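Local coordinates for protein exodeoxyribonuclease III (Methanosarcina mazei, PDB 5J8N) that probably nicks DNA at abasic sites and degrades double-stranded DNA from its 3' ends, as a magnesium-dependent phosphodiesterase of the AP/ExoA repair family, at residues K20-L23 against D24-E28; M117-E120 against R121-Y124; A131-D134 against Y135-L139; Q166-I170 against S171-P175. The protein carries 3 engineered substitutions. All coordinates share one frame; numbering follows the deposited sequence.

Overall arrangement
Interactions 2 and 3 lie on one helix, 119-141, with nearest atoms about 8 Å apart. Interaction 4 belongs to the loop that leads into helix 175-186 and meets the start of that shared helix: Leu122 CD2 of interaction 2 packs on Leu174 CD1 of interaction 4 at 3.7 Å. Interaction 1 stands apart, across the centre of the chain from interactions 2 and 3, its centre about 34 Å from that of interaction 2. The bound magnesium ion, held by Asn12 and Glu38, is about 9 Å from the side chain of the engineered Met117 and about 14 Å from that of Phe22. Residue Gly172 is about 6 Å from the side chain of Asn153, the predicted transition-state stabiliser.

Interaction 1: residues K20-L23 against D24-E28; sequences KGFL and DLLLE
Phe22 and Leu26, one helical turn apart, cross at a slant: CE2, on one flank of the Phe22 ring, comes within 4.0 Å of Leu26 CD2. Leu25 CD2 approaches the same ring near CE1, also obliquely, at a looser 4.5 Å, and the aromatic group therefore meets a methyl from each of the two leucines. Its CG stands opposite the main-chain nitrogen (chi1 174°), a setting that lets the ring lean along the helix although the residue's CB starts out pointing away from Leu25 and Leu26. Leu23 and Leu27 make a different kind of pair. They run alongside each other in the same direction, and Leu23 CG touches Leu27 CD1 at 3.9 Å. Leu27 also lays CB and CG against Leu23 O, while its own N-H bonds to that oxygen at 2.8 Å, nearly straight at 170°. Asp24 turns back to the start of the helix, with CB 3.4 Å from Gly21 O. Gly21 O in turn accepts the N-H of Leu25 at 2.9 Å. Gly21 has a positive phi of 118°, at which a CB would press on the carbonyl oxygen of Lys20, which leaves glycine as the residue suited to this bend. Phe22 and Leu25 reach Trp9 of strand 3-10 and Val34 of strand 33-37, and Phe22 also touches Leu14 and Ala17 of helix 14-18. The arrangement is that of a short helix with glycine at its N-cap, its Phe22, Leu25 and Leu26 side packed against a sheet of the DNase I-like fold.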
ATOM      1  N   LYS A  20      18.924   3.998  -3.558  1.00 16.73           N
ATOM      2  CA  LYS A  20      19.099   2.805  -2.744  1.00 17.19           C
ATOM      3  C   LYS A  20      18.342   1.628  -3.317  1.00 19.75           C
ATOM      4  O   LYS A  20      17.985   0.711  -2.608  1.00 25.83           O
ATOM      5  CB  LYS A  20      18.606   3.067  -1.315  1.00 18.06           C
ATOM      6  CG  LYS A  20      19.388   4.057  -0.604  1.00 19.82           C
ATOM      7  CD  LYS A  20      20.797   3.599  -0.509  1.00 27.73           C
ATOM      8  CE  LYS A  20      21.561   4.413   0.480  1.00 30.10           C
ATOM      9  NZ  LYS A  20      22.917   3.803   0.672  1.00 33.35           N
ATOM     10  N   GLY A  21      18.109   1.686  -4.607  1.00 18.48           N
ATOM     11  CA  GLY A  21      17.606   0.499  -5.281  1.00 25.99           C
ATOM     12  C   GLY A  21      16.254   0.637  -5.923  1.00 23.54           C
ATOM     13  O   GLY A  21      15.832  -0.301  -6.646  1.00 21.57           O
ATOM     14  N   PHE A  22      15.495   1.687  -5.600  1.00 18.28           N
ATOM     15  CA  PHE A  22      14.187   1.754  -6.199  1.00 15.87           C
ATOM     16  C   PHE A  22      14.289   1.769  -7.721  1.00 15.24           C
ATOM     17  O   PHE A  22      13.474   1.114  -8.397  1.00 15.24           O
ATOM     18  CB  PHE A  22      13.379   2.972  -5.702  1.00 14.77           C
ATOM     19  CG  PHE A  22      12.088   3.093  -6.443  1.00 13.68           C
ATOM     20  CD1 PHE A  22      11.088   2.164  -6.187  1.00 14.43           C
ATOM     21  CD2 PHE A  22      11.967   3.977  -7.506  1.00 15.20           C
ATOM     22  CE1 PHE A  22       9.930   2.161  -6.941  1.00 14.83           C
ATOM     23  CE2 PHE A  22      10.769   3.992  -8.235  1.00 16.30           C
ATOM     24  CZ  PHE A  22       9.807   3.090  -7.964  1.00 16.47           C
ATOM     25  N   LEU A  23      15.235   2.502  -8.282  1.00 16.88           N
ATOM     26  CA  LEU A  23      15.350   2.551  -9.719  1.00 19.46           C
ATOM     27  C   LEU A  23      15.708   1.172 -10.243  1.00 18.96           C
ATOM     28  O   LEU A  23      15.238   0.757 -11.311  1.00 22.04           O
ATOM     29  CB  LEU A  23      16.395   3.574 -10.139  1.00 26.95           C
ATOM     30  CG  LEU A  23      16.155   4.473 -11.319  1.00 34.97           C
ATOM     31  CD1 LEU A  23      14.859   5.236 -11.121  1.00 30.83           C
ATOM     32  CD2 LEU A  23      17.359   5.404 -11.298  1.00 28.22           C
ATOM     33  N   ASP A  24      16.561   0.454  -9.521  1.00 21.42           N
ATOM     34  CA  ASP A  24      16.889  -0.902  -9.986  1.00 21.29           C
ATOM     35  C   ASP A  24      15.626  -1.761 -10.065  1.00 19.99           C
ATOM     36  O   ASP A  24      15.418  -2.515 -11.036  1.00 20.15           O
ATOM     37  CB  ASP A  24      17.903  -1.603  -9.062  1.00 23.73           C
ATOM     38  CG  ASP A  24      19.232  -0.880  -8.958  1.00 28.29           C
ATOM     39  OD1 ASP A  24      19.594  -0.068  -9.839  1.00 30.52           O
ATOM     40  OD2 ASP A  24      19.892  -1.152  -7.949  1.00 31.58           O
ATOM     41  N   LEU A  25      14.773  -1.632  -9.046  1.00 17.14           N
ATOM     42  CA  LEU A  25      13.563  -2.436  -9.009  1.00 16.10           C
ATOM     43  C   LEU A  25      12.682  -2.094 -10.200  1.00 17.57           C
ATOM     44  O   LEU A  25      12.144  -2.962 -10.876  1.00 16.91           O
ATOM     45  CB  LEU A  25      12.823  -2.186  -7.710  1.00 17.25           C
ATOM     46  CG  LEU A  25      11.520  -2.896  -7.415  1.00 17.76           C
ATOM     47  CD1 LEU A  25      11.288  -2.971  -5.891  1.00 24.53           C
ATOM     48  CD2 LEU A  25      10.433  -2.129  -8.077  1.00 22.15           C
ATOM     49  N   LEU A  26      12.534  -0.812 -10.475  1.00 15.71           N
ATOM     50  CA  LEU A  26      11.665  -0.410 -11.564  1.00 18.77           C
ATOM     51  C   LEU A  26      12.247  -0.766 -12.913  1.00 18.13           C
ATOM     52  O   LEU A  26      11.549  -1.397 -13.734  1.00 19.27           O
ATOM     53  CB  LEU A  26      11.404   1.109 -11.441  1.00 19.31           C
ATOM     54  CG  LEU A  26      10.420   1.686 -12.442  1.00 21.34           C
ATOM     55  CD1 LEU A  26       9.046   1.030 -12.406  1.00 20.59           C
ATOM     56  CD2 LEU A  26      10.338   3.208 -12.161  1.00 20.82           C
ATOM     57  N   LEU A  27      13.511  -0.419 -13.162  1.00 19.28           N
ATOM     58  CA  LEU A  27      14.098  -0.565 -14.486  1.00 19.01           C
ATOM     59  C   LEU A  27      14.383  -2.031 -14.888  1.00 19.67           C
ATOM     60  O   LEU A  27      14.678  -2.292 -16.044  1.00 22.34           O
ATOM     61  CB  LEU A  27      15.411   0.212 -14.573  1.00 24.28           C
ATOM     62  CG  LEU A  27      15.250   1.733 -14.449  1.00 32.80           C
ATOM     63  CD1 LEU A  27      16.594   2.363 -14.620  1.00 31.45           C
ATOM     64  CD2 LEU A  27      14.285   2.259 -15.484  1.00 37.71           C
ATOM     65  N   GLU A  28      14.286  -2.936 -13.923  1.00 18.13           N
ATOM     66  CA  GLU A  28      14.420  -4.350 -14.208  1.00 16.84           C
ATOM     67  C   GLU A  28      13.229  -4.866 -15.040  1.00 17.79           C
ATOM     68  O   GLU A  28      13.317  -5.902 -15.707  1.00 17.10           O
ATOM     69  CB  GLU A  28      14.514  -5.122 -12.876  1.00 19.21           C
ATOM     70  CG  GLU A  28      14.914  -6.585 -13.050  1.00 22.61           C
ATOM     71  CD  GLU A  28      15.077  -7.273 -11.715  1.00 21.55           C
ATOM     72  OE1 GLU A  28      14.290  -7.040 -10.774  1.00 24.91           O
ATOM     73  OE2 GLU A  28      16.044  -8.067 -11.656  1.00 21.37           O
TER

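Interaction 2: residues M117-E120 against R121-Y124; sequences MSQE and RLGY. Engineered in segment 117-120: Met117 (natural residue Ala).
Arg121, whose CG passes 3.4 Å from Ser118 OG, lays its guanidinium against one face of the Tyr124 ring. NH1 stands 3.4 Å above the ring plane of Tyr124, over the centre, and Tyr124 CD2 sits toward the rim of the guanidinium, a geometry consistent with a cation-pi contact. Tyr124 also meets Phe91 edge-to-face, and its OH is hydrogen-bonded to Val90 O. The Glu120 carboxylate is turned 77° from the guanidinium, and its OE2 stays 4.5 Å from Arg121 NH1, beyond salt-bridge range; the true ionic partner is Glu94, bonded to NH2. Ser118 is the N-cap of helix 119-141, the crossover helix between strands 106-111 and 146-149. Its OG, placed between the main-chain N and C (chi1 63°), accepts from Arg121 N at 3.0 Å, while Ser118 O takes a weak second bond from that N-H and a stronger one from Leu122 N at 2.9 Å. Without the hydroxyl, as with an alanine here, Arg121 N would probably keep just its weak bond to Ser118 O. The salt bridge to Glu94 and the ring of Tyr124 probably offset the crowding of positive charge that Arg96 brings near Arg121 NH2.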
ATOM      1  N   MET A 117       1.093  10.214  16.246  1.00 25.93           N
ATOM      2  CA  MET A 117       1.529  11.561  16.697  0.53 29.25           C
ATOM      3  C   MET A 117       0.637  12.167  17.737  1.00 29.89           C
ATOM      4  O   MET A 117       1.092  12.919  18.620  1.00 32.23           O
ATOM      5  CB  MET A 117       1.560  12.589  15.564  0.53 31.63           C
ATOM      6  CG  MET A 117       2.007  12.110  14.273  0.53 32.36           C
ATOM      7  SD  MET A 117       0.746  11.126  13.471  0.53 30.08           S
ATOM      8  CE  MET A 117       1.916  10.355  12.380  0.53 34.20           C
ATOM      9  N   SER A 118      -0.660  11.927  17.606  1.00 30.50           N
ATOM     10  CA  SER A 118      -1.641  12.598  18.438  1.00 30.92           C
ATOM     11  C   SER A 118      -2.986  11.909  18.379  1.00 29.62           C
ATOM     12  O   SER A 118      -3.284  11.148  17.448  1.00 28.09           O
ATOM     13  CB  SER A 118      -1.832  14.070  18.006  1.00 33.11           C
ATOM     14  OG  SER A 118      -2.355  14.163  16.674  1.00 29.09           O
ATOM     15  N   GLN A 119      -3.824  12.209  19.350  1.00 30.17           N
ATOM     16  CA  GLN A 119      -5.208  11.769  19.329  1.00 30.72           C
ATOM     17  C   GLN A 119      -5.883  12.294  18.081  1.00 30.07           C
ATOM     18  O   GLN A 119      -6.682  11.598  17.455  1.00 28.90           O
ATOM     19  CB  GLN A 119      -5.956  12.269  20.567  1.00 37.91           C
ATOM     20  CG  GLN A 119      -6.360  11.169  21.522  1.00 45.98           C
ATOM     21  CD  GLN A 119      -7.084  10.025  20.829  1.00 55.77           C
ATOM     22  OE1 GLN A 119      -7.887  10.232  19.908  1.00 62.02           O
ATOM     23  NE2 GLN A 119      -6.796   8.801  21.267  1.00 56.15           N
ATOM     24  N   GLU A 120      -5.561  13.516  17.685  1.00 28.79           N
ATOM     25  CA  GLU A 120      -6.277  14.069  16.550  1.00 28.12           C
ATOM     26  C   GLU A 120      -5.878  13.283  15.287  1.00 25.01           C
ATOM     27  O   GLU A 120      -6.724  13.051  14.392  1.00 27.18           O
ATOM     28  CB  GLU A 120      -6.004  15.560  16.406  1.00 35.63           C
ATOM     29  CG  GLU A 120      -6.565  16.180  15.163  1.00 48.52           C
ATOM     30  CD  GLU A 120      -5.486  16.703  14.262  1.00 61.15           C
ATOM     31  OE1 GLU A 120      -4.426  17.138  14.771  1.00 67.49           O
ATOM     32  OE2 GLU A 120      -5.690  16.647  13.038  1.00 65.06           O
ATOM     33  N   ARG A 121      -4.624  12.836  15.204  1.00 22.70           N
ATOM     34  CA  ARG A 121      -4.228  12.116  14.009  1.00 20.86           C
ATOM     35  C   ARG A 121      -4.740  10.689  14.055  1.00 19.87           C
ATOM     36  O   ARG A 121      -5.043  10.132  13.009  1.00 19.26           O
ATOM     37  CB  ARG A 121      -2.711  12.116  13.780  1.00 22.99           C
ATOM     38  CG  ARG A 121      -2.181  13.468  13.331  1.00 24.85           C
ATOM     39  CD  ARG A 121      -2.941  14.012  12.122  1.00 23.71           C
ATOM     40  NE  ARG A 121      -2.623  13.238  10.933  1.00 24.61           N
ATOM     41  CZ  ARG A 121      -3.039  13.528   9.711  1.00 18.86           C
ATOM     42  NH1 ARG A 121      -3.845  14.555   9.484  1.00 22.32           N
ATOM     43  NH2 ARG A 121      -2.625  12.774   8.726  1.00 18.85           N
ATOM     44  N   LEU A 122      -4.891  10.136  15.253  1.00 21.44           N
ATOM     45  CA  LEU A 122      -5.549   8.825  15.353  1.00 20.18           C
ATOM     46  C   LEU A 122      -7.017   8.982  14.853  1.00 17.90           C
ATOM     47  O   LEU A 122      -7.497   8.138  14.079  1.00 18.29           O
ATOM     48  CB  LEU A 122      -5.522   8.294  16.795  1.00 22.50           C
ATOM     49  CG  LEU A 122      -6.328   6.999  17.005  1.00 23.55           C
ATOM     50  CD1 LEU A 122      -5.828   5.876  16.081  1.00 23.70           C
ATOM     51  CD2 LEU A 122      -6.260   6.564  18.475  1.00 23.70           C
ATOM     52  N   GLY A 123      -7.666  10.072  15.206  1.00 20.52           N
ATOM     53  CA  GLY A 123      -9.037  10.345  14.782  1.00 20.16           C
ATOM     54  C   GLY A 123      -9.080  10.451  13.273  1.00 20.17           C
ATOM     55  O   GLY A 123      -9.990   9.910  12.630  1.00 20.09           O
ATOM     56  N   TYR A 124      -8.095  11.124  12.698  1.00 18.65           N
ATOM     57  CA  TYR A 124      -8.038  11.328  11.271  1.00 18.19           C
ATOM     58  C   TYR A 124      -7.851   9.996  10.572  1.00 17.32           C
ATOM     59  O   TYR A 124      -8.485   9.720   9.547  1.00 16.36           O
ATOM     60  CB  TYR A 124      -6.883  12.297  10.921  1.00 18.06           C
ATOM     61  CG  TYR A 124      -6.750  12.639   9.442  1.00 17.43           C
ATOM     62  CD1 TYR A 124      -7.411  13.759   8.913  1.00 17.80           C
ATOM     63  CD2 TYR A 124      -5.954  11.898   8.589  1.00 16.57           C
ATOM     64  CE1 TYR A 124      -7.282  14.063   7.566  1.00 19.29           C
ATOM     65  CE2 TYR A 124      -5.815  12.210   7.255  1.00 16.27           C
ATOM     66  CZ  TYR A 124      -6.481  13.303   6.753  1.00 17.32           C
ATOM     67  OH  TYR A 124      -6.324  13.578   5.424  1.00 19.30           O
TER

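Interaction 3: residues A131-D134 against Y135-L139; sequences AFLD and YANAL
Ala131 O accepts from Tyr135 N at 3.0 Å, and the same four-residue spacing repeats through the next residues: Phe132 O with Ala136 N at 2.8 Å, Leu133 O with Asn137 N at 2.8 Å, and Asp134 O with Ala138 N. The bond from Ala136 is the straightest of the four, 174° at the hydrogen. These regular alpha-helical bonds fix the spacing at which side chains one turn apart meet. Phe132 CE1 rests on Ala136 CB at 4.0 Å, the methyl lying obliquely to the ring. With Phe132 CG opposite its main-chain nitrogen (chi1 159°), the ring swings along the helix to Ala136, although its CB starts out pointing away. Helix 119-141 is the crossover of a beta-alpha-beta unit between the parallel strands 106-111 and 146-149, and Phe132 reaches both strands, touching Leu108, Ile110 and Ile148, with edge-to-face contacts to Phe112 and Phe184. Leu133 faces helix 175-186, packing on Trp180 and Lys183. Across the turn it crosses Asn137 at an angle, CD1 lying 3.6 Å from Asn137 ND2 against the flat amide. Asn137 OD1 accepts a hydrogen bond from Tyr189 OH, while ND2 donates to a water, 3.0 Å away. That water donates to Asp134 OD1 at 2.9 Å, bridging the two polar residues. The Tyr135 ring ends elsewhere: its OH is hydrogen-bonded to Arg99 and the ring meets Phe97 edge-to-face.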
ATOM      1  N   ALA A 131     -13.953   6.509   5.358  1.00 15.58           N
ATOM      2  CA  ALA A 131     -14.194   7.041   4.018  1.00 17.09           C
ATOM      3  C   ALA A 131     -13.721   6.058   2.976  1.00 15.27           C
ATOM      4  O   ALA A 131     -14.384   5.857   1.982  1.00 16.62           O
ATOM      5  CB  ALA A 131     -13.514   8.396   3.826  1.00 17.51           C
ATOM      6  N   PHE A 132     -12.532   5.487   3.156  1.00 13.76           N
ATOM      7  CA  PHE A 132     -12.080   4.487   2.250  1.00 13.69           C
ATOM      8  C   PHE A 132     -13.022   3.288   2.148  1.00 14.07           C
ATOM      9  O   PHE A 132     -13.307   2.830   1.019  1.00 14.54           O
ATOM     10  CB  PHE A 132     -10.669   4.013   2.675  1.00 14.34           C
ATOM     11  CG  PHE A 132     -10.338   2.625   2.110  1.00 13.04           C
ATOM     12  CD1 PHE A 132     -10.050   2.497   0.773  1.00 14.50           C
ATOM     13  CD2 PHE A 132     -10.435   1.478   2.892  1.00 14.09           C
ATOM     14  CE1 PHE A 132      -9.789   1.210   0.206  1.00 12.79           C
ATOM     15  CE2 PHE A 132     -10.218   0.220   2.327  1.00 14.67           C
ATOM     16  CZ  PHE A 132      -9.948   0.094   1.003  1.00 14.64           C
ATOM     17  N   LEU A 133     -13.522   2.796   3.277  1.00 14.85           N
ATOM     18  CA  LEU A 133     -14.380   1.615   3.206  1.00 16.36           C
ATOM     19  C   LEU A 133     -15.645   1.951   2.425  1.00 17.15           C
ATOM     20  O   LEU A 133     -16.088   1.158   1.573  1.00 15.44           O
ATOM     21  CB  LEU A 133     -14.702   1.126   4.619  1.00 16.75           C
ATOM     22  CG  LEU A 133     -15.579  -0.135   4.634  1.00 16.49           C
ATOM     23  CD1 LEU A 133     -14.988  -1.207   3.730  1.00 18.81           C
ATOM     24  CD2 LEU A 133     -15.719  -0.578   6.080  1.00 26.09           C
ATOM     25  N   ASP A 134     -16.190   3.132   2.634  1.00 15.30           N
ATOM     26  CA  ASP A 134     -17.395   3.477   1.890  1.00 16.00           C
ATOM     27  C   ASP A 134     -17.106   3.623   0.404  1.00 17.02           C
ATOM     28  O   ASP A 134     -17.925   3.207  -0.446  1.00 17.51           O
ATOM     29  CB  ASP A 134     -18.028   4.774   2.432  1.00 18.99           C
ATOM     30  CG  ASP A 134     -18.695   4.588   3.794  1.00 23.12           C
ATOM     31  OD1 ASP A 134     -18.921   3.449   4.235  1.00 26.95           O
ATOM     32  OD2 ASP A 134     -18.963   5.586   4.455  1.00 28.32           O
ATOM     33  N   TYR A 135     -15.975   4.202   0.060  1.00 16.06           N
ATOM     34  CA  TYR A 135     -15.555   4.354  -1.311  1.00 15.06           C
ATOM     35  C   TYR A 135     -15.384   3.004  -1.986  1.00 16.47           C
ATOM     36  O   TYR A 135     -15.926   2.809  -3.093  1.00 16.26           O
ATOM     37  CB  TYR A 135     -14.256   5.151  -1.354  1.00 16.25           C
ATOM     38  CG  TYR A 135     -13.746   5.449  -2.712  1.00 15.06           C
ATOM     39  CD1 TYR A 135     -13.047   4.486  -3.436  1.00 15.34           C
ATOM     40  CD2 TYR A 135     -13.987   6.695  -3.303  1.00 15.00           C
ATOM     41  CE1 TYR A 135     -12.558   4.778  -4.720  1.00 16.60           C
ATOM     42  CE2 TYR A 135     -13.502   6.985  -4.576  1.00 16.23           C
ATOM     43  CZ  TYR A 135     -12.775   6.009  -5.262  1.00 16.98           C
ATOM     44  OH  TYR A 135     -12.301   6.323  -6.521  1.00 19.33           O
ATOM     45  N   ALA A 136     -14.636   2.102  -1.366  1.00 14.29           N
ATOM     46  CA  ALA A 136     -14.421   0.785  -1.960  1.00 14.67           C
ATOM     47  C   ALA A 136     -15.739   0.056  -2.056  1.00 16.14           C
ATOM     48  O   ALA A 136     -16.021  -0.542  -3.110  1.00 16.55           O
ATOM     49  CB  ALA A 136     -13.428   0.055  -1.117  1.00 15.44           C
ATOM     50  N   ASN A 137     -16.586   0.109  -1.024  1.00 14.59           N
ATOM     51  CA  ASN A 137     -17.841  -0.624  -1.078  1.00 16.82           C
ATOM     52  C   ASN A 137     -18.731  -0.113  -2.207  1.00 17.82           C
ATOM     53  O   ASN A 137     -19.425  -0.886  -2.830  1.00 18.53           O
ATOM     54  CB  ASN A 137     -18.543  -0.552   0.269  1.00 17.00           C
ATOM     55  CG  ASN A 137     -17.929  -1.507   1.301  1.00 17.99           C
ATOM     56  OD1 ASN A 137     -17.126  -2.367   0.978  1.00 20.23           O
ATOM     57  ND2 ASN A 137     -18.347  -1.364   2.552  1.00 20.20           N
ATOM     58  N   ALA A 138     -18.725   1.184  -2.493  1.00 16.54           N
ATOM     59  CA  ALA A 138     -19.543   1.679  -3.574  1.00 17.24           C
ATOM     60  C   ALA A 138     -19.065   1.106  -4.898  1.00 17.00           C
ATOM     61  O   ALA A 138     -19.912   0.718  -5.710  1.00 18.80           O
ATOM     62  CB  ALA A 138     -19.547   3.233  -3.580  1.00 18.86           C
ATOM     63  N   LEU A 139     -17.761   1.074  -5.140  1.00 16.66           N
ATOM     64  CA  LEU A 139     -17.252   0.456  -6.368  1.00 16.67           C
ATOM     65  C   LEU A 139     -17.598  -1.056  -6.453  1.00 18.07           C
ATOM     66  O   LEU A 139     -17.968  -1.560  -7.508  1.00 17.58           O
ATOM     67  CB  LEU A 139     -15.742   0.633  -6.516  1.00 15.98           C
ATOM     68  CG  LEU A 139     -15.317   2.093  -6.772  1.00 18.12           C
ATOM     69  CD1 LEU A 139     -13.798   2.152  -6.825  1.00 18.96           C
ATOM     70  CD2 LEU A 139     -15.918   2.618  -8.045  1.00 20.02           C
TER
HETATM   71  O   HOH W   1     -20.002   1.096   3.017  1.00 29.35           O

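Interaction 4: residues Q166-I170 against S171-P175; sequences QNEMI and SGFLP
Asn167 and Phe173 meet where a type I beta turn, Asn167 to Ile170, folds back on the loop that feeds helix 175-186. Asn167 O closes that turn by accepting Ile170 N at 3.0 Å, and also lies at the edge of the Phe173 ring, near its plane, 3.5 Å from Phe173 CB. Glu168 follows, running alongside Phe173 in the same direction with its CG 4.1 Å from ring atom CD2; the carboxylate and ring planes differ by 30°. Glu168 O lies 3.5 Å from Leu174 CD2. Next comes Met169, whose carbonyl carbon has that same methyl 3.6 Å away, so Leu174 CD2 rests against the Glu168 and Met169 backbone. With an alanine here both methyls of Leu174 would be gone, and the backbone of Glu168 and Met169 and the side chain of Leu122 would probably lose their packing partner. Ile170 ends the walk, and after it Glu177 gathers the chain: its OE2 bonds to Ser171 OG, and its OE1 takes the N-H of Gly172 and that of Leu174, the helix N-cap. Gly172 itself has a positive phi (123°), at which a CB would strike the preceding carbonyl. Ile170 O accepts Phe173 N at 2.9 Å, with the donor in the carbonyl plane and 158° at the hydrogen.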
ATOM      1  N   GLN A 166       3.641  -5.842  23.711  1.00 24.69           N
ATOM      2  CA  GLN A 166       4.296  -4.591  24.057  1.00 26.75           C
ATOM      3  C   GLN A 166       3.669  -3.383  23.364  1.00 19.88           C
ATOM      4  O   GLN A 166       4.055  -2.230  23.623  1.00 22.80           O
ATOM      5  CB  GLN A 166       5.778  -4.677  23.697  1.00 33.30           C
ATOM      6  CG  GLN A 166       6.541  -5.727  24.519  1.00 44.95           C
ATOM      7  CD  GLN A 166       6.647  -5.398  26.016  1.00 60.59           C
ATOM      8  OE1 GLN A 166       6.100  -4.400  26.504  1.00 66.62           O
ATOM      9  NE2 GLN A 166       7.353  -6.250  26.751  1.00 65.03           N
ATOM     10  N   ASN A 167       2.730  -3.644  22.444  1.00 18.74           N
ATOM     11  CA  ASN A 167       2.262  -2.616  21.513  1.00 18.61           C
ATOM     12  C   ASN A 167       0.761  -2.353  21.513  1.00 19.35           C
ATOM     13  O   ASN A 167       0.286  -1.584  20.679  1.00 19.93           O
ATOM     14  CB  ASN A 167       2.758  -2.923  20.100  1.00 19.36           C
ATOM     15  CG  ASN A 167       4.236  -2.617  19.974  1.00 20.50           C
ATOM     16  OD1 ASN A 167       4.629  -1.471  20.029  1.00 20.68           O
ATOM     17  ND2 ASN A 167       5.045  -3.650  19.807  1.00 21.39           N
ATOM     18  N   GLU A 168       0.047  -2.889  22.484  1.00 18.79           N
ATOM     19  CA  GLU A 168      -1.417  -2.746  22.486  1.00 19.24           C
ATOM     20  C   GLU A 168      -1.873  -1.337  22.794  1.00 20.35           C
ATOM     21  O   GLU A 168      -3.028  -1.003  22.509  1.00 22.00           O
ATOM     22  CB  GLU A 168      -2.031  -3.733  23.466  1.00 22.91           C
ATOM     23  CG  GLU A 168      -1.841  -5.185  22.982  1.00 26.20           C
ATOM     24  CD  GLU A 168      -2.211  -6.167  24.108  1.00 36.12           C
ATOM     25  OE1 GLU A 168      -1.593  -6.129  25.206  1.00 44.94           O
ATOM     26  OE2 GLU A 168      -3.148  -6.927  23.900  1.00 33.50           O
ATOM     27  N   MET A 169      -1.004  -0.475  23.309  1.00 19.14           N
ATOM     28  CA  MET A 169      -1.380   0.926  23.557  1.00 19.27           C
ATOM     29  C   MET A 169      -0.836   1.857  22.467  1.00 20.35           C
ATOM     30  O   MET A 169      -0.895   3.093  22.610  0.87 21.94           O
ATOM     31  CB  MET A 169      -0.873   1.374  24.929  1.00 21.32           C
ATOM     32  CG  MET A 169      -1.472   0.587  26.067  1.00 21.78           C
ATOM     33  SD  MET A 169      -1.272   1.424  27.630  1.00 22.20           S
ATOM     34  CE  MET A 169       0.489   1.269  27.877  1.00 21.81           C
ATOM     35  N   ILE A 170      -0.251   1.282  21.429  1.00 19.25           N
ATOM     36  CA  ILE A 170       0.404   2.051  20.370  0.66 20.49           C
ATOM     37  C   ILE A 170      -0.416   2.019  19.094  1.00 18.01           C
ATOM     38  O   ILE A 170      -0.762   0.936  18.622  1.00 18.29           O
ATOM     39  CB  ILE A 170       1.817   1.485  20.040  0.66 18.48           C
ATOM     40  CG1 ILE A 170       2.718   1.505  21.281  0.66 24.93           C
ATOM     41  CG2 ILE A 170       2.479   2.240  18.839  0.66 20.73           C
ATOM     42  CD1 ILE A 170       2.857   2.863  21.882  0.66 27.27           C
ATOM     43  N   SER A 171      -0.733   3.182  18.525  1.00 20.04           N
ATOM     44  CA  SER A 171      -1.379   3.217  17.202  1.00 15.93           C
ATOM     45  C   SER A 171      -0.567   2.400  16.202  1.00 16.61           C
ATOM     46  O   SER A 171       0.659   2.567  16.077  1.00 17.44           O
ATOM     47  CB  SER A 171      -1.546   4.675  16.723  1.00 18.05           C
ATOM     48  OG  SER A 171      -2.108   4.659  15.379  1.00 17.84           O
ATOM     49  N   GLY A 172      -1.258   1.495  15.504  1.00 15.99           N
ATOM     50  CA  GLY A 172      -0.604   0.434  14.759  1.00 14.97           C
ATOM     51  C   GLY A 172      -1.131  -0.904  15.264  1.00 14.63           C
ATOM     52  O   GLY A 172      -1.181  -1.877  14.515  1.00 16.00           O
ATOM     53  N   PHE A 173      -1.466  -0.955  16.544  1.00 17.10           N
ATOM     54  CA  PHE A 173      -1.973  -2.200  17.091  1.00 17.13           C
ATOM     55  C   PHE A 173      -3.046  -1.956  18.143  1.00 18.34           C
ATOM     56  O   PHE A 173      -3.179  -2.744  19.078  1.00 19.39           O
ATOM     57  CB  PHE A 173      -0.827  -3.063  17.679  1.00 18.16           C
ATOM     58  CG  PHE A 173      -1.180  -4.531  17.765  1.00 16.00           C
ATOM     59  CD1 PHE A 173      -1.598  -5.216  16.615  1.00 17.26           C
ATOM     60  CD2 PHE A 173      -1.144  -5.217  18.979  1.00 17.87           C
ATOM     61  CE1 PHE A 173      -2.018  -6.554  16.681  1.00 17.75           C
ATOM     62  CE2 PHE A 173      -1.547  -6.598  19.058  1.00 18.52           C
ATOM     63  CZ  PHE A 173      -1.968  -7.237  17.883  1.00 19.76           C
ATOM     64  N   LEU A 174      -3.791  -0.855  17.996  1.00 17.10           N
ATOM     65  CA  LEU A 174      -4.909  -0.590  18.906  1.00 18.65           C
ATOM     66  C   LEU A 174      -6.103  -1.457  18.599  1.00 18.51           C
ATOM     67  O   LEU A 174      -6.387  -1.723  17.426  1.00 17.38           O
ATOM     68  CB  LEU A 174      -5.327   0.881  18.856  1.00 20.29           C
ATOM     69  CG  LEU A 174      -4.241   1.888  19.289  1.00 19.14           C
ATOM     70  CD1 LEU A 174      -4.721   3.285  18.926  1.00 21.22           C
ATOM     71  CD2 LEU A 174      -4.018   1.855  20.794  1.00 21.58           C
ATOM     72  N   PRO A 175      -6.835  -1.890  19.637  1.00 19.09           N
ATOM     73  CA  PRO A 175      -8.031  -2.687  19.333  1.00 19.71           C
ATOM     74  C   PRO A 175      -8.950  -2.056  18.276  1.00 20.11           C
ATOM     75  O   PRO A 175      -9.437  -2.794  17.385  1.00 21.17           O
ATOM     76  CB  PRO A 175      -8.728  -2.804  20.713  1.00 23.52           C
ATOM     77  CG  PRO A 175      -7.538  -2.852  21.702  1.00 21.40           C
ATOM     78  CD  PRO A 175      -6.577  -1.798  21.097  1.00 20.19           C
TER